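Local coordinates for putative hydrolase (Campylobacter jejuni, PDB 3D6L), which is a hexameric hotdog-fold thioesterase that probably hydrolyses long-chain fatty acyl-CoA to the free acid and coenzyme A, at residues Pro7-Val12 / Asp34-Ile39; Arg42-Glu47 / Glu127-His132; Ile52-Val57 / Ala108-Val113; Ser70-Val75 / Glu88-Arg93; Val78-Ile83 / Lys121-Glu126. All coordinates share one frame; numbering follows the deposited sequence.

Contact 1 of 5, residues Pro7-Val12 / Asp34-Ile39; sequences PKLKIV and DLAGAI
The carbonyl oxygen A36 O has CB of K8 packed against it at 3.7 Å, a plain contact with K8 CG close behind, and takes a weak hydrogen bond from the hydroxyl of S73. No hydrogen bond runs between 7-12 and 34-39 themselves; the rest of the contact is apolar. K8 keeps CG beside its backbone N (chi1 -61°) and bends again at chi2, which sends its chain past I39 in the opposite direction, with K8 CD 3.7 Å from I39 CG2. The ammonium end then leads away from the helix. L9 does the inward packing and splits its two methyls. CD2 of L9 meets CB of L35 at 3.8 Å, whereas L9 CD1 goes to I39 CD1. Between these two, L9 CB and A36 CB approach to 4.2 Å. This is the hotdog arrangement, a long helix wrapped by a sheet. K8 and L9 both face C71, forming a classic beta bulge where strand 9-12 joins strand 68-78. Strand 9-12 runs nearly antiparallel to this part of helix 26-42; A36 also packs on C71, and K10 makes backbone bonds to the second subunit.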
# COMPACT_ATOMS: atom_id res chain seq x y z
N PRO A 7 0.56 9.54 23.88
CA PRO A 7 1.13 8.71 22.82
C PRO A 7 1.93 9.51 21.80
O PRO A 7 1.56 10.65 21.48
CB PRO A 7 -0.10 8.11 22.13
CG PRO A 7 -1.19 8.23 23.11
CD PRO A 7 -0.91 9.46 23.90
N LYS A 8 3.02 8.92 21.31
CA LYS A 8 3.82 9.51 20.25
C LYS A 8 3.21 9.19 18.89
O LYS A 8 3.34 9.97 17.94
CB LYS A 8 5.27 9.02 20.33
CG LYS A 8 5.98 9.39 21.63
CD LYS A 8 6.40 10.86 21.66
CE LYS A 8 6.24 11.48 23.05
NZ LYS A 8 6.87 10.69 24.16
N LEU A 9 2.53 8.05 18.82
CA LEU A 9 1.74 7.66 17.65
C LEU A 9 0.40 7.11 18.10
O LEU A 9 0.30 6.50 19.16
CB LEU A 9 2.48 6.61 16.82
CG LEU A 9 3.03 6.97 15.44
CD1 LEU A 9 3.87 8.23 15.46
CD2 LEU A 9 3.84 5.81 14.89
N LYS A 10 -0.61 7.32 17.27
CA LYS A 10 -1.95 6.81 17.47
C LYS A 10 -2.58 6.54 16.08
O LYS A 10 -2.82 7.47 15.30
CB LYS A 10 -2.76 7.81 18.30
CG LYS A 10 -4.01 7.26 18.97
CD LYS A 10 -4.30 8.03 20.26
CE LYS A 10 -5.81 8.26 20.51
NZ LYS A 10 -6.54 7.07 21.04
N ILE A 11 -2.80 5.27 15.78
CA ILE A 11 -3.24 4.83 14.45
C ILE A 11 -4.36 3.85 14.64
O ILE A 11 -4.43 3.19 15.67
CB ILE A 11 -2.15 4.02 13.69
CG1 ILE A 11 -0.80 4.03 14.41
CG2 ILE A 11 -2.01 4.48 12.26
CD1 ILE A 11 -0.64 2.87 15.34
N VAL A 12 -5.21 3.73 13.63
CA VAL A 12 -6.19 2.63 13.57
C VAL A 12 -5.56 1.46 12.81
O VAL A 12 -4.91 1.65 11.79
CB VAL A 12 -7.48 3.06 12.86
CG1 VAL A 12 -8.54 1.99 13.01
CG2 VAL A 12 -7.99 4.39 13.42
N ASP A 34 9.04 1.55 15.66
CA ASP A 34 10.22 2.22 15.14
C ASP A 34 9.97 3.71 14.96
O ASP A 34 10.79 4.54 15.38
CB ASP A 34 10.68 1.57 13.83
CG ASP A 34 12.10 1.96 13.45
OD1 ASP A 34 12.80 2.58 14.28
OD2 ASP A 34 12.54 1.65 12.32
N LEU A 35 8.83 4.07 14.39
CA LEU A 35 8.46 5.47 14.18
C LEU A 35 8.17 6.25 15.48
O LEU A 35 8.59 7.41 15.61
CB LEU A 35 7.28 5.58 13.22
CG LEU A 35 7.54 5.27 11.75
CD1 LEU A 35 6.22 5.24 10.97
CD2 LEU A 35 8.54 6.25 11.12
N ALA A 36 7.45 5.62 16.41
CA ALA A 36 7.11 6.24 17.70
C ALA A 36 8.35 6.48 18.56
O ALA A 36 8.46 7.53 19.20
CB ALA A 36 6.11 5.40 18.45
N GLY A 37 9.26 5.52 18.57
CA GLY A 37 10.53 5.66 19.27
C GLY A 37 11.33 6.83 18.72
O GLY A 37 11.91 7.60 19.47
N ALA A 38 11.34 6.95 17.39
CA ALA A 38 12.11 7.99 16.70
C ALA A 38 11.65 9.40 17.09
O ALA A 38 12.49 10.29 17.34
CB ALA A 38 12.03 7.79 15.20
N ILE A 39 10.33 9.60 17.15
CA ILE A 39 9.76 10.88 17.60
C ILE A 39 10.27 11.24 19.00
O ILE A 39 10.56 12.40 19.27
CB ILE A 39 8.21 10.84 17.61
CG1 ILE A 39 7.67 10.82 16.18
CG2 ILE A 39 7.63 12.05 18.38
CD1 ILE A 39 6.24 10.39 16.09

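Contact 2 of 5, residues Arg42-Glu47 / Glu127-His132; sequences RELSPE and ELKRIH
H132 and E43 meet where the C-terminal helix of this hotdog-fold chain, 126-130, folds back over the loop that follows the long helix 26-42. From CB, the H132 side chain sets CG beside the backbone N (chi1 -74°), which turns the imidazole back along its own helix end and toward the loop. ND1 gives a hydrogen bond of 2.7 Å to L128 O, lying close to the ring plane, and the same ND1 has L44 CG 4.0 Å away. This internal bond fixes the rotation of the ring. Further out, H132 CE1 comes to 3.3 Å from the backbone oxygen E43 O. At the tip, NE2 stands 3.7 Å from E43 CB and equally far from E43 OE2; the carboxylate and imidazole planes are only 10° apart, though the two side chains cross at about a right angle. Beside them L44 CD2 packs against the backbone carbonyl of L128, near L128 CB and K129 CG, and the ammonium of K129 bonds to G79 O. L128 CD1, in turn, meets P46 CD, on the proline ring, at 4.1 Å, and comes to within 3.4 Å of L44 O.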
# COMPACT_ATOMS: atom_id res chain seq x y z
N ARG A 42 14.12 12.04 18.80
CA ARG A 42 14.36 13.35 18.18
C ARG A 42 14.17 14.54 19.13
O ARG A 42 14.67 15.63 18.86
CB ARG A 42 13.54 13.53 16.90
CG ARG A 42 14.20 12.97 15.65
CD ARG A 42 13.53 13.46 14.37
NE ARG A 42 12.10 13.16 14.36
CZ ARG A 42 11.56 12.01 13.95
NH1 ARG A 42 12.32 11.02 13.49
NH2 ARG A 42 10.23 11.85 14.00
N GLU A 43 13.46 14.34 20.24
CA GLU A 43 13.44 15.34 21.32
C GLU A 43 14.86 15.65 21.83
O GLU A 43 15.11 16.73 22.40
CB GLU A 43 12.58 14.87 22.49
CG GLU A 43 11.09 15.05 22.28
CD GLU A 43 10.26 14.29 23.31
OE1 GLU A 43 9.01 14.28 23.17
OE2 GLU A 43 10.86 13.69 24.24
N LEU A 44 15.78 14.71 21.64
CA LEU A 44 17.18 14.91 21.99
C LEU A 44 18.04 15.18 20.77
O LEU A 44 19.22 15.49 20.90
CB LEU A 44 17.70 13.70 22.77
CG LEU A 44 17.31 13.75 24.24
CD1 LEU A 44 17.01 12.36 24.76
CD2 LEU A 44 18.39 14.41 25.05
N SER A 45 17.43 15.08 19.59
CA SER A 45 18.13 15.23 18.32
C SER A 45 17.14 15.59 17.21
O SER A 45 16.80 14.74 16.38
CB SER A 45 18.87 13.93 17.98
OG SER A 45 19.43 13.98 16.68
N PRO A 46 16.70 16.86 17.19
CA PRO A 46 15.58 17.36 16.37
C PRO A 46 15.62 17.05 14.87
O PRO A 46 14.59 16.67 14.30
CB PRO A 46 15.62 18.87 16.61
CG PRO A 46 16.26 19.02 17.95
CD PRO A 46 17.30 17.94 17.99
N GLU A 47 16.79 17.20 14.23
CA GLU A 47 16.90 17.03 12.77
C GLU A 47 16.64 15.62 12.26
O GLU A 47 15.81 15.43 11.37
CB GLU A 47 18.27 17.49 12.25
CG GLU A 47 18.37 18.99 12.00
CD GLU A 47 19.01 19.74 13.17
OE1 GLU A 47 18.92 19.26 14.33
OE2 GLU A 47 19.62 20.81 12.91
N GLU A 127 22.43 20.47 26.81
CA GLU A 127 21.21 21.18 27.19
C GLU A 127 19.96 20.32 27.09
O GLU A 127 19.13 20.31 27.99
CB GLU A 127 21.04 22.45 26.36
CG GLU A 127 19.78 23.24 26.72
CD GLU A 127 19.61 24.49 25.88
OE1 GLU A 127 20.58 25.29 25.80
OE2 GLU A 127 18.51 24.69 25.31
N LEU A 128 19.82 19.61 25.97
CA LEU A 128 18.67 18.74 25.75
C LEU A 128 18.70 17.55 26.69
O LEU A 128 17.65 17.08 27.14
CB LEU A 128 18.61 18.28 24.29
CG LEU A 128 18.39 19.33 23.21
CD1 LEU A 128 18.46 18.68 21.85
CD2 LEU A 128 17.07 20.09 23.38
N LYS A 129 19.91 17.08 26.99
CA LYS A 129 20.10 16.06 28.02
C LYS A 129 19.65 16.57 29.38
O LYS A 129 18.97 15.84 30.10
CB LYS A 129 21.56 15.60 28.09
CG LYS A 129 22.03 14.81 26.90
CD LYS A 129 23.30 14.07 27.26
CE LYS A 129 24.17 13.82 26.04
NZ LYS A 129 25.49 13.26 26.43
N ARG A 130 20.01 17.81 29.71
CA ARG A 130 19.63 18.43 30.99
C ARG A 130 18.11 18.56 31.16
O ARG A 130 17.58 18.25 32.22
CB ARG A 130 20.30 19.79 31.20
CG ARG A 130 21.71 19.72 31.78
CD ARG A 130 22.20 21.08 32.31
NE ARG A 130 22.12 22.14 31.30
CZ ARG A 130 23.05 22.40 30.38
NH1 ARG A 130 24.17 21.68 30.33
NH2 ARG A 130 22.87 23.38 29.51
N ILE A 131 17.43 19.02 30.11
CA ILE A 131 15.97 19.21 30.19
C ILE A 131 15.17 17.91 30.10
O ILE A 131 13.95 17.92 30.23
CB ILE A 131 15.42 20.26 29.17
CG1 ILE A 131 15.75 19.88 27.73
CG2 ILE A 131 15.94 21.65 29.49
CD1 ILE A 131 15.07 20.76 26.69
N HIS A 132 15.88 16.79 29.89
CA HIS A 132 15.26 15.47 29.84
C HIS A 132 15.71 14.55 30.99
O HIS A 132 15.44 13.35 31.00
CB HIS A 132 15.49 14.80 28.47
CG HIS A 132 14.66 15.39 27.37
ND1 HIS A 132 15.17 16.25 26.43
CD2 HIS A 132 13.34 15.24 27.07
CE1 HIS A 132 14.20 16.62 25.60
NE2 HIS A 132 13.09 16.01 25.97

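Contact 3 of 5, residues Ile52-Val57 / Ala108-Val113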
# COMPACT_ATOMS: atom_id res chain seq x y z
N ILE A 52 19.45 2.12 15.11
CA ILE A 52 20.61 1.21 15.09
C ILE A 52 20.33 -0.18 15.67
O ILE A 52 20.96 -1.15 15.26
CB ILE A 52 21.88 1.82 15.73
CG1 ILE A 52 21.60 2.32 17.15
CG2 ILE A 52 22.45 2.92 14.85
CD1 ILE A 52 22.82 2.22 18.08
N SER A 53 19.41 -0.28 16.63
CA SER A 53 19.07 -1.58 17.20
C SER A 53 17.71 -1.67 17.89
O SER A 53 17.07 -0.65 18.18
CB SER A 53 20.18 -2.07 18.15
OG SER A 53 20.29 -1.25 19.29
N MET A 54 17.28 -2.91 18.13
CA MET A 54 16.06 -3.23 18.85
C MET A 54 16.29 -4.42 19.75
O MET A 54 16.77 -5.46 19.31
CB MET A 54 14.94 -3.60 17.88
CG MET A 54 14.19 -2.46 17.30
SD MET A 54 12.47 -2.92 17.01
CE MET A 54 11.89 -1.39 16.25
N ASP A 55 15.93 -4.27 21.02
CA ASP A 55 16.02 -5.35 21.98
C ASP A 55 14.71 -5.53 22.70
O ASP A 55 13.85 -4.65 22.65
CB ASP A 55 17.11 -5.04 22.99
CG ASP A 55 18.37 -5.80 22.72
OD1 ASP A 55 19.25 -5.22 22.03
OD2 ASP A 55 18.46 -6.98 23.18
N LYS A 56 14.55 -6.66 23.37
CA LYS A 56 13.45 -6.89 24.31
C LYS A 56 12.08 -6.49 23.76
O LYS A 56 11.27 -5.87 24.46
CB LYS A 56 13.74 -6.18 25.65
CG LYS A 56 15.06 -6.57 26.32
CD LYS A 56 15.07 -8.05 26.71
CE LYS A 56 16.48 -8.59 26.93
NZ LYS A 56 16.45 -10.09 26.95
N VAL A 57 11.82 -6.83 22.51
CA VAL A 57 10.49 -6.67 21.97
C VAL A 57 9.66 -7.90 22.29
O VAL A 57 10.12 -9.03 22.13
CB VAL A 57 10.45 -6.24 20.46
CG1 VAL A 57 11.85 -6.16 19.86
CG2 VAL A 57 9.47 -7.08 19.62
N ALA A 108 8.89 -2.82 23.38
CA ALA A 108 10.21 -2.84 22.73
C ALA A 108 11.19 -1.82 23.29
O ALA A 108 10.79 -0.78 23.80
CB ALA A 108 10.07 -2.66 21.21
N LEU A 109 12.47 -2.14 23.17
CA LEU A 109 13.56 -1.24 23.52
C LEU A 109 14.33 -0.93 22.24
O LEU A 109 15.02 -1.81 21.71
CB LEU A 109 14.50 -1.92 24.52
CG LEU A 109 15.12 -1.16 25.70
CD1 LEU A 109 16.35 -1.94 26.20
CD2 LEU A 109 15.45 0.30 25.40
N VAL A 110 14.22 0.30 21.75
CA VAL A 110 14.83 0.68 20.48
C VAL A 110 15.97 1.66 20.72
O VAL A 110 15.86 2.53 21.59
CB VAL A 110 13.78 1.34 19.50
CG1 VAL A 110 14.27 1.27 18.07
CG2 VAL A 110 12.41 0.66 19.62
N THR A 111 17.05 1.55 19.94
CA THR A 111 18.16 2.49 20.06
C THR A 111 18.40 3.24 18.75
O THR A 111 18.38 2.66 17.66
CB THR A 111 19.46 1.81 20.56
OG1 THR A 111 19.17 1.00 21.72
CG2 THR A 111 20.52 2.85 20.95
N TYR A 112 18.62 4.54 18.88
CA TYR A 112 18.81 5.45 17.76
C TYR A 112 20.14 6.15 17.91
O TYR A 112 20.66 6.28 19.02
CB TYR A 112 17.67 6.48 17.71
CG TYR A 112 16.30 5.85 17.63
CD1 TYR A 112 15.59 5.52 18.79
CD2 TYR A 112 15.71 5.57 16.40
CE1 TYR A 112 14.33 4.92 18.72
CE2 TYR A 112 14.46 4.97 16.31
CZ TYR A 112 13.77 4.64 17.47
OH TYR A 112 12.53 4.04 17.37
N VAL A 113 20.71 6.59 16.80
CA VAL A 113 21.88 7.45 16.84
C VAL A 113 21.46 8.84 16.37
O VAL A 113 20.68 8.97 15.42
CB VAL A 113 23.07 6.88 16.01
CG1 VAL A 113 22.73 6.82 14.53
CG2 VAL A 113 24.33 7.71 16.22
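The flat groups that join S53, D55, L109 and T111 are their peptides, and they meet through N-H and C=O rather than by stacking. D55 and L109 exchange two bonds, D55 N to L109 O at 2.7 Å and L109 N to D55 O at 2.9 Å, each donor nearly along the C=O axis. At the next hydrogen-bonded pair T111 N reaches S53 O at 2.8 Å, but from 35° above that carbonyl plane. The aromatic ring of Y112 turns away from 52-57 to pack on A38 and A41 of helix 26-42, its hydroxyl bonded to D34 O.

A classic beta bulge interrupts the pairing: I52 and S53 both face T111, so T111 O accepts from I52 N (2.8 Å) and S53 N (3.3 Å). I52 touches T111 CG2 through CD1 at 3.7 Å and V113 CG1 through CG2. On the helix side M54 and V110 lie side by side, pointing the same way, with M54 CG 3.8 Å from V110 CG1.

S53, M54 and V57 continue the sheet into the third subunit. The chemistry is divided: backbone bonds set the pairing, M54 and V110 turn to the helix, and S53, D55 and T111 share the other face with L109. There D55 meets the like-charged D55 of the third subunit, but also a long, weak ion pair with that subunit's K56, which may offset the repulsion.

Contact 4 of 5, residues Ser70-Val75 / Glu88-Arg93; sequences SCYSKV and EVTAQR
Y72, T90 and E88 lose the most surface when strands 70-75 and 88-93 come together, and all three project from the same face of the sheet. Y72 holds CG beside its backbone N (chi1 -61°), which lays the ring back along its own strand toward S70, with the CD1-CE1 edge turned to the neighbouring strand. That edge is met by T90: Y72 CE1 is 3.6 Å from T90 OG1, which sits in the ring plane, and 3.8 Å from T90 CG2, the two side chains crossing at about a right angle. E88 O lies at the same ring's edge, nearer the stem.

E88 brings mainly its backbone to the contact. Y72 N donates to E88 O at 2.8 Å and E88 N returns a bond to Y72 O, a hydrogen-bonded antiparallel pair. Its carboxylate leads away from 70-75 toward strand 100-115, where OE2 bonds to the hydroxyl of S107. T90 makes the other such pair with S70, its N donating to S70 O at 2.9 Å. T90 O is gripped twice, by S70 N at 3.0 Å and by a water at 3.1 Å, which also bonds to S70 OG at 2.8 Å.

Opposite Y72, the non-hydrogen-bonded pair C71 and V89 faces the long helix, C71 packing on Q32 and A36 and V89 on I33. These are the two arms of a beta hairpin in the hotdog sheet, flanked by strand 9-12 beside C71 and strand 100-115 beside V89, with helix 26-42 across the inner face.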
# COMPACT_ATOMS: atom_id res chain seq x y z
N SER A 70 -2.01 2.84 20.26
CA SER A 70 -1.29 3.96 20.82
C SER A 70 0.11 3.50 21.19
O SER A 70 0.28 2.45 21.82
CB SER A 70 -2.01 4.51 22.05
OG SER A 70 -3.24 5.11 21.67
N CYS A 71 1.11 4.26 20.76
CA CYS A 71 2.50 3.97 21.05
C CYS A 71 3.05 5.03 21.97
O CYS A 71 3.16 6.20 21.61
CB CYS A 71 3.33 3.95 19.77
SG CYS A 71 2.78 2.78 18.52
N TYR A 72 3.41 4.58 23.17
CA TYR A 72 4.01 5.42 24.19
C TYR A 72 5.50 5.19 24.22
O TYR A 72 5.98 4.09 23.93
CB TYR A 72 3.41 5.08 25.55
CG TYR A 72 1.92 5.29 25.63
CD1 TYR A 72 1.03 4.29 25.24
CD2 TYR A 72 1.40 6.50 26.11
CE1 TYR A 72 -0.35 4.49 25.32
CE2 TYR A 72 0.02 6.71 26.20
CZ TYR A 72 -0.84 5.70 25.80
OH TYR A 72 -2.20 5.90 25.89
N SER A 73 6.24 6.23 24.60
CA SER A 73 7.69 6.17 24.61
C SER A 73 8.28 6.77 25.87
O SER A 73 7.79 7.77 26.39
CB SER A 73 8.23 6.91 23.41
OG SER A 73 7.71 6.34 22.23
N LYS A 74 9.34 6.13 26.36
CA LYS A 74 10.17 6.72 27.39
C LYS A 74 11.65 6.59 27.03
O LYS A 74 12.17 5.48 26.87
CB LYS A 74 9.88 6.11 28.77
CG LYS A 74 10.62 6.83 29.90
CD LYS A 74 10.11 6.44 31.27
CE LYS A 74 11.09 6.88 32.36
NZ LYS A 74 11.18 8.37 32.51
N VAL A 75 12.31 7.73 26.89
CA VAL A 75 13.76 7.74 26.71
C VAL A 75 14.36 7.21 28.00
O VAL A 75 14.18 7.77 29.07
CB VAL A 75 14.30 9.13 26.38
CG1 VAL A 75 15.82 9.08 26.23
CG2 VAL A 75 13.66 9.65 25.10
N GLU A 88 5.92 1.26 24.40
CA GLU A 88 4.83 0.42 24.85
C GLU A 88 3.64 0.67 23.95
O GLU A 88 3.26 1.82 23.71
CB GLU A 88 4.45 0.74 26.29
CG GLU A 88 5.53 0.40 27.31
CD GLU A 88 5.69 -1.09 27.54
OE1 GLU A 88 4.74 -1.85 27.23
OE2 GLU A 88 6.76 -1.50 28.03
N VAL A 89 3.06 -0.41 23.45
CA VAL A 89 1.91 -0.30 22.57
C VAL A 89 0.66 -0.80 23.29
O VAL A 89 0.67 -1.87 23.89
CB VAL A 89 2.15 -1.07 21.25
CG1 VAL A 89 1.07 -0.76 20.24
CG2 VAL A 89 3.52 -0.73 20.66
N THR A 90 -0.41 -0.00 23.23
CA THR A 90 -1.72 -0.38 23.77
C THR A 90 -2.77 -0.44 22.65
O THR A 90 -2.77 0.40 21.75
CB THR A 90 -2.20 0.61 24.85
OG1 THR A 90 -2.56 1.86 24.25
CG2 THR A 90 -1.12 0.86 25.91
N ALA A 91 -3.65 -1.44 22.70
CA ALA A 91 -4.78 -1.51 21.77
C ALA A 91 -6.08 -1.16 22.48
O ALA A 91 -6.39 -1.70 23.54
CB ALA A 91 -4.87 -2.88 21.13
N GLN A 92 -6.82 -0.22 21.90
CA GLN A 92 -8.13 0.15 22.41
C GLN A 92 -9.19 -0.53 21.54
O GLN A 92 -9.19 -0.40 20.32
CB GLN A 92 -8.29 1.66 22.39
CG GLN A 92 -9.37 2.18 23.29
CD GLN A 92 -9.53 3.69 23.17
OE1 GLN A 92 -8.55 4.45 23.33
NE2 GLN A 92 -10.75 4.13 22.87
N ARG A 93 -10.09 -1.24 22.20
CA ARG A 93 -10.89 -2.28 21.58
C ARG A 93 -12.30 -2.26 22.17
O ARG A 93 -12.46 -2.01 23.36
CB ARG A 93 -10.21 -3.63 21.87
CG ARG A 93 -10.78 -4.84 21.16
CD ARG A 93 -9.65 -5.63 20.52
NE ARG A 93 -8.95 -6.51 21.45
CZ ARG A 93 -7.68 -6.89 21.32
NH1 ARG A 93 -6.92 -6.46 20.31
NH2 ARG A 93 -7.15 -7.72 22.21
O HOH W 1 -4.79 2.77 22.12

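Contact 5 of 5, residues Val78-Ile83 / Lys121-Glu126; sequences VGNTSI and KNPISE
I124 drives its CD1 into the mouth of the turn 78-83, which links two strands of the hotdog sheet as a beta hairpin. The turn is closed by G79 N bonding to S82 O. I124 has CG1 beside its backbone N (chi1 -56°) and an extended second torsion, and the end of this branch reaches both V78 and I83, which touch CD1 from directions about 90° apart. From one arm V78 CG1 comes to 3.6 Å of I124 CD1; from the other I83 CG1 comes to 3.7 Å of it. Both valine and isoleucine meet I124 at an oblique angle. L44, touching V78, I83 and I124, adds to the same apolar cluster.

Nearer solvent the side chains are arranged differently. N80 and P123 lie side by side and point the same way, with N80 OD1 3.9 Å from P123 CB. T81 turns its methyl to segment 121-126, T81 CG2 standing 3.5 Å from N122 O, while the T81 and K121 side chains cross at about a right angle, with K121 CD near T81 OG1. Just beyond, S125 takes the N-cap position of helix 126-130, its OG making a weak hydrogen bond to L128 N.

One hydrogen bond ties the two segments: I124 N donates to N80 O at 3.0 Å, with 169° at the hydrogen, and P123 CA makes a CA-H...O contact to this same N80 O.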
# COMPACT_ATOMS: atom_id res chain seq x y z
N VAL A 78 20.67 7.91 27.43
CA VAL A 78 21.31 8.80 26.47
C VAL A 78 22.81 8.68 26.63
O VAL A 78 23.34 8.78 27.74
CB VAL A 78 20.86 10.27 26.66
CG1 VAL A 78 21.55 11.17 25.65
CG2 VAL A 78 19.35 10.41 26.53
N GLY A 79 23.50 8.45 25.52
CA GLY A 79 24.95 8.36 25.50
C GLY A 79 25.50 9.63 24.91
O GLY A 79 24.93 10.70 25.09
N ASN A 80 26.62 9.52 24.21
CA ASN A 80 27.24 10.65 23.53
C ASN A 80 26.49 10.95 22.22
O ASN A 80 26.21 12.12 21.92
CB ASN A 80 28.74 10.37 23.34
CG ASN A 80 29.33 11.06 22.12
OD1 ASN A 80 29.56 12.28 22.11
ND2 ASN A 80 29.60 10.28 21.07
N THR A 81 26.15 9.90 21.47
CA THR A 81 25.33 10.02 20.25
C THR A 81 24.09 9.10 20.23
O THR A 81 23.20 9.28 19.39
CB THR A 81 26.15 9.73 18.96
OG1 THR A 81 26.75 8.44 19.06
CG2 THR A 81 27.23 10.78 18.74
N SER A 82 24.03 8.12 21.13
CA SER A 82 22.98 7.11 21.08
C SER A 82 21.81 7.44 22.01
O SER A 82 22.01 8.12 23.02
CB SER A 82 23.53 5.72 21.38
OG SER A 82 23.80 5.58 22.77
N ILE A 83 20.62 6.96 21.67
CA ILE A 83 19.40 7.21 22.44
C ILE A 83 18.52 5.95 22.55
O ILE A 83 18.04 5.43 21.55
CB ILE A 83 18.54 8.35 21.81
CG1 ILE A 83 19.40 9.58 21.48
CG2 ILE A 83 17.36 8.71 22.71
CD1 ILE A 83 18.79 10.53 20.45
N LYS A 121 27.41 11.26 12.46
CA LYS A 121 27.18 11.30 13.91
C LYS A 121 27.16 12.72 14.46
O LYS A 121 28.04 13.53 14.17
CB LYS A 121 28.18 10.42 14.66
CG LYS A 121 27.79 8.94 14.65
CD LYS A 121 28.73 8.07 15.47
CE LYS A 121 28.22 6.62 15.50
NZ LYS A 121 29.16 5.69 16.22
N ASN A 122 26.11 13.01 15.22
CA ASN A 122 25.89 14.31 15.84
C ASN A 122 25.93 14.11 17.35
O ASN A 122 25.07 13.44 17.90
CB ASN A 122 24.53 14.87 15.38
CG ASN A 122 24.32 16.36 15.70
OD1 ASN A 122 25.19 17.02 16.28
ND2 ASN A 122 23.16 16.89 15.32
N PRO A 123 26.96 14.64 18.04
CA PRO A 123 26.93 14.55 19.51
C PRO A 123 25.73 15.30 20.07
O PRO A 123 25.46 16.43 19.66
CB PRO A 123 28.24 15.22 19.93
CG PRO A 123 29.13 15.11 18.74
CD PRO A 123 28.20 15.29 17.56
N ILE A 124 25.02 14.66 20.99
CA ILE A 124 23.81 15.23 21.59
C ILE A 124 24.19 16.39 22.51
O ILE A 124 25.11 16.27 23.33
CB ILE A 124 23.00 14.16 22.37
CG1 ILE A 124 22.65 12.98 21.46
CG2 ILE A 124 21.73 14.77 22.98
CD1 ILE A 124 22.30 11.70 22.18
N SER A 125 23.46 17.50 22.37
CA SER A 125 23.72 18.70 23.16
C SER A 125 23.40 18.47 24.63
O SER A 125 22.36 17.91 24.96
CB SER A 125 22.91 19.89 22.64
OG SER A 125 21.58 19.86 23.13
N GLU A 126 24.31 18.90 25.51
CA GLU A 126 24.15 18.74 26.96
C GLU A 126 22.89 19.43 27.51
O GLU A 126 22.34 19.00 28.53
CB GLU A 126 25.44 19.14 27.73
CG GLU A 126 26.40 20.10 26.98
CD GLU A 126 27.55 20.66 27.84
OE1 GLU A 126 28.50 19.89 28.16
OE2 GLU A 126 27.51 21.87 28.19

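Contacts 1 and 4 are the buried core, contact 3 is partly buried at an outer strand, and contacts 2 and 5 lie far from the chain's centre, 2 partly buried and 5 at the surface. Contacts 3 and 4 are antiparallel pairings rich in backbone bonds, 3 with a bulge; contact 1, helix on strand, has no hydrogen bond between its segments. Contact 1 meets contact 4 through K8, L9 and C71, and contact 3 through D34 and Y112. Contacts 4 and 5 share strand 82-94. Contacts 2 and 5 form one cluster of L44, V78, I124 and K129, mixing apolar packing with scattered polar bonds. Contacts 1 and 2 touch the second subunit, and 1 and 3 the third.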